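Local coordinates for thioredoxin domain-containing protein (Vibrio parahaemolyticus, PDB 2R5S), which is of unknown function but may have protein-disulfide reductase activity as a whole, this helical fragment supplying tetratricopeptide-like repeats, at residues L10-E15 / L26-T31. Numbering follows the deposited sequence.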
ATOM      1  N   LEU A  10       9.123  13.297 -18.335  1.00 66.95           N
ATOM      2  CA  LEU A  10       8.240  12.279 -18.905  1.00 65.79           C
ATOM      3  C   LEU A  10       9.002  11.075 -19.403  1.00 65.81           C
ATOM      4  O   LEU A  10       8.473   9.976 -19.327  1.00 66.66           O
ATOM      5  CB  LEU A  10       7.357  12.839 -20.029  1.00 65.25           C
ATOM      6  CG  LEU A  10       6.104  13.616 -19.618  1.00 63.79           C
ATOM      7  CD1 LEU A  10       5.222  13.901 -20.816  1.00 64.97           C
ATOM      8  CD2 LEU A  10       5.324  12.811 -18.648  1.00 61.38           C
ATOM      9  N   LYS A  11      10.226  11.264 -19.911  1.00 65.04           N
ATOM     10  CA  LYS A  11      11.070  10.108 -20.311  1.00 65.38           C
ATOM     11  C   LYS A  11      11.746   9.465 -19.114  1.00 64.65           C
ATOM     12  O   LYS A  11      12.023   8.275 -19.120  1.00 64.18           O
ATOM     13  CB  LYS A  11      12.115  10.442 -21.408  1.00 64.62           C
ATOM     14  CG  LYS A  11      12.454   9.208 -22.272  1.00 64.97           C
ATOM     15  CD  LYS A  11      13.305   9.521 -23.552  1.00 65.68           C
ATOM     16  CE  LYS A  11      14.038   8.267 -24.059  1.00 64.92           C
ATOM     17  NZ  LYS A  11      14.282   8.185 -25.551  1.00 65.33           N
ATOM     18  N   GLN A  12      11.999  10.266 -18.085  1.00 65.38           N
ATOM     19  CA  GLN A  12      12.375   9.729 -16.767  1.00 65.71           C
ATOM     20  C   GLN A  12      11.295   8.776 -16.262  1.00 64.57           C
ATOM     21  O   GLN A  12      11.617   7.638 -15.955  1.00 63.93           O
ATOM     22  CB  GLN A  12      12.673  10.841 -15.745  1.00 66.18           C
ATOM     23  CG  GLN A  12      14.124  11.089 -15.491  1.00 68.50           C
ATOM     24  CD  GLN A  12      14.696  10.106 -14.469  1.00 73.75           C
ATOM     25  OE1 GLN A  12      15.385   9.131 -14.832  1.00 73.51           O
ATOM     26  NE2 GLN A  12      14.411  10.354 -13.175  1.00 73.59           N
ATOM     27  N   VAL A  13      10.025   9.208 -16.214  1.00 64.48           N
ATOM     28  CA  VAL A  13       8.915   8.286 -15.823  1.00 63.61           C
ATOM     29  C   VAL A  13       8.938   7.028 -16.673  1.00 63.58           C
ATOM     30  O   VAL A  13       8.955   5.896 -16.165  1.00 62.53           O
ATOM     31  CB  VAL A  13       7.510   8.891 -15.971  1.00 63.61           C
ATOM     32  CG1 VAL A  13       6.460   7.866 -15.594  1.00 61.80           C
ATOM     33  CG2 VAL A  13       7.355  10.094 -15.086  1.00 64.00           C
ATOM     34  N   SER A  14       8.945   7.250 -17.979  1.00 64.23           N
ATOM     35  CA  SER A  14       8.995   6.182 -18.968  1.00 64.34           C
ATOM     36  C   SER A  14      10.137   5.201 -18.682  1.00 63.86           C
ATOM     37  O   SER A  14       9.916   3.999 -18.589  1.00 64.47           O
ATOM     38  CB  SER A  14       9.129   6.799 -20.361  1.00 64.59           C
ATOM     39  OG  SER A  14       9.372   5.803 -21.342  1.00 66.44           O
ATOM     40  N   GLU A  15      11.341   5.733 -18.531  1.00 63.38           N
ATOM     41  CA  GLU A  15      12.513   4.965 -18.173  1.00 63.28           C
ATOM     42  C   GLU A  15      12.347   4.187 -16.852  1.00 62.48           C
ATOM     43  O   GLU A  15      12.700   3.004 -16.767  1.00 63.08           O
ATOM     44  CB  GLU A  15      13.702   5.909 -18.077  1.00 63.68           C
ATOM     45  CG  GLU A  15      14.213   6.402 -19.425  1.00 66.12           C
ATOM     46  CD  GLU A  15      15.178   5.426 -20.085  1.00 70.38           C
ATOM     47  OE1 GLU A  15      14.938   5.062 -21.272  1.00 72.07           O
ATOM     48  OE2 GLU A  15      16.181   5.043 -19.421  1.00 70.00           O
ATOM     49  N   LEU A  26       6.566   7.383  -9.368  1.00 51.31           N
ATOM     50  CA  LEU A  26       5.476   8.163  -8.689  1.00 52.51           C
ATOM     51  C   LEU A  26       5.998   9.460  -8.114  1.00 52.58           C
ATOM     52  O   LEU A  26       5.315  10.507  -8.084  1.00 53.14           O
ATOM     53  CB  LEU A  26       4.891   7.360  -7.517  1.00 52.94           C
ATOM     54  CG  LEU A  26       3.640   6.521  -7.771  1.00 55.81           C
ATOM     55  CD1 LEU A  26       3.515   5.392  -6.689  1.00 55.16           C
ATOM     56  CD2 LEU A  26       2.418   7.384  -7.799  1.00 57.07           C
ATOM     57  N   ASN A  27       7.230   9.390  -7.653  1.00 51.44           N
ATOM     58  CA  ASN A  27       7.908  10.602  -7.238  1.00 52.28           C
ATOM     59  C   ASN A  27       8.155  11.624  -8.366  1.00 52.44           C
ATOM     60  O   ASN A  27       7.930  12.840  -8.185  1.00 51.75           O
ATOM     61  CB  ASN A  27       9.189  10.273  -6.530  1.00 51.25           C
ATOM     62  CG  ASN A  27       9.877  11.503  -6.002  1.00 52.86           C
ATOM     63  OD1 ASN A  27      10.901  11.927  -6.539  1.00 53.42           O
ATOM     64  ND2 ASN A  27       9.334  12.079  -4.941  1.00 53.32           N
ATOM     65  N   VAL A  28       8.566  11.138  -9.543  1.00 52.50           N
ATOM     66  CA  VAL A  28       8.785  12.075 -10.658  1.00 51.94           C
ATOM     67  C   VAL A  28       7.453  12.663 -11.164  1.00 52.48           C
ATOM     68  O   VAL A  28       7.375  13.835 -11.563  1.00 51.54           O
ATOM     69  CB  VAL A  28       9.567  11.414 -11.770  1.00 51.17           C
ATOM     70  CG1 VAL A  28       9.664  12.324 -12.945  1.00 48.95           C
ATOM     71  CG2 VAL A  28      11.003  10.990 -11.255  1.00 51.97           C
ATOM     72  N   ILE A  29       6.428  11.815 -11.168  1.00 53.52           N
ATOM     73  CA  ILE A  29       5.068  12.214 -11.534  1.00 55.11           C
ATOM     74  C   ILE A  29       4.588  13.361 -10.684  1.00 56.71           C
ATOM     75  O   ILE A  29       4.008  14.332 -11.210  1.00 56.43           O
ATOM     76  CB  ILE A  29       4.049  11.072 -11.354  1.00 54.93           C
ATOM     77  CG1 ILE A  29       4.367   9.941 -12.333  1.00 54.20           C
ATOM     78  CG2 ILE A  29       2.584  11.556 -11.593  1.00 56.65           C
ATOM     79  CD1 ILE A  29       4.499  10.414 -13.721  1.00 54.98           C
ATOM     80  N   GLN A  30       4.763  13.239  -9.368  1.00 58.09           N
ATOM     81  CA  GLN A  30       4.176  14.267  -8.519  1.00 59.97           C
ATOM     82  C   GLN A  30       4.971  15.562  -8.714  1.00 58.97           C
ATOM     83  O   GLN A  30       4.536  16.591  -8.319  1.00 60.07           O
ATOM     84  CB  GLN A  30       3.866  13.836  -7.042  1.00 61.03           C
ATOM     85  CG  GLN A  30       4.966  13.058  -6.222  1.00 64.02           C
ATOM     86  CD  GLN A  30       5.788  13.921  -5.219  1.00 68.33           C
ATOM     87  OE1 GLN A  30       6.930  13.564  -4.881  1.00 68.56           O
ATOM     88  NE2 GLN A  30       5.215  15.051  -4.748  1.00 68.47           N
ATOM     89  N   THR A  31       6.095  15.507  -9.421  1.00 58.67           N
ATOM     90  CA  THR A  31       6.814  16.740  -9.708  1.00 57.74           C
ATOM     91  C   THR A  31       6.421  17.425 -11.013  1.00 56.81           C
ATOM     92  O   THR A  31       6.815  18.562 -11.209  1.00 56.69           O
ATOM     93  CB  THR A  31       8.376  16.605  -9.661  1.00 58.19           C
ATOM     94  OG1 THR A  31       8.863  16.227 -10.961  1.00 57.97           O
ATOM     95  CG2 THR A  31       8.808  15.600  -8.598  1.00 56.85           C
TER
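A chi1 of 178° in Val13 sets CG2 beside the backbone N and presents this methyl to helix 22-30, where it meets Val28. Val28 adopts the same rotamer, and the two valines pass alongside one another, pointing opposite ways, with Val13 CG2 lying 3.9 Å from Val28 CG1. Ile29 arrives at about a right angle to Val13; its CG1 stands beside the backbone N, and a chi2 of -52° bends CD1 toward helix 9-18, 3.7 Å from Val13 CG1. Val13 and Val28 have the nearest CA atoms of the two segments, 6.4 Å apart. The axes of 10-15 and 26-30 come within 9.2 Å and run antiparallel at 162°. Such a helical hairpin is the basic unit of tetratricopeptide-like repeats, and here it forms the N-terminal end of the all-helical domain. On the exposed flank, the bent chain of Gln12 crosses Val28 and lays NE2 4.0 Å from Val28 CG2, a van der Waals contact of the amide nitrogen against a methyl. Farther along, Val28 O accepts from both Thr31 N and Thr31 OG1, the hydroxyl at 2.9 Å. Val28 also packs on Leu9 and Leu16, while Ile29 touches Val42 of helix 40-52.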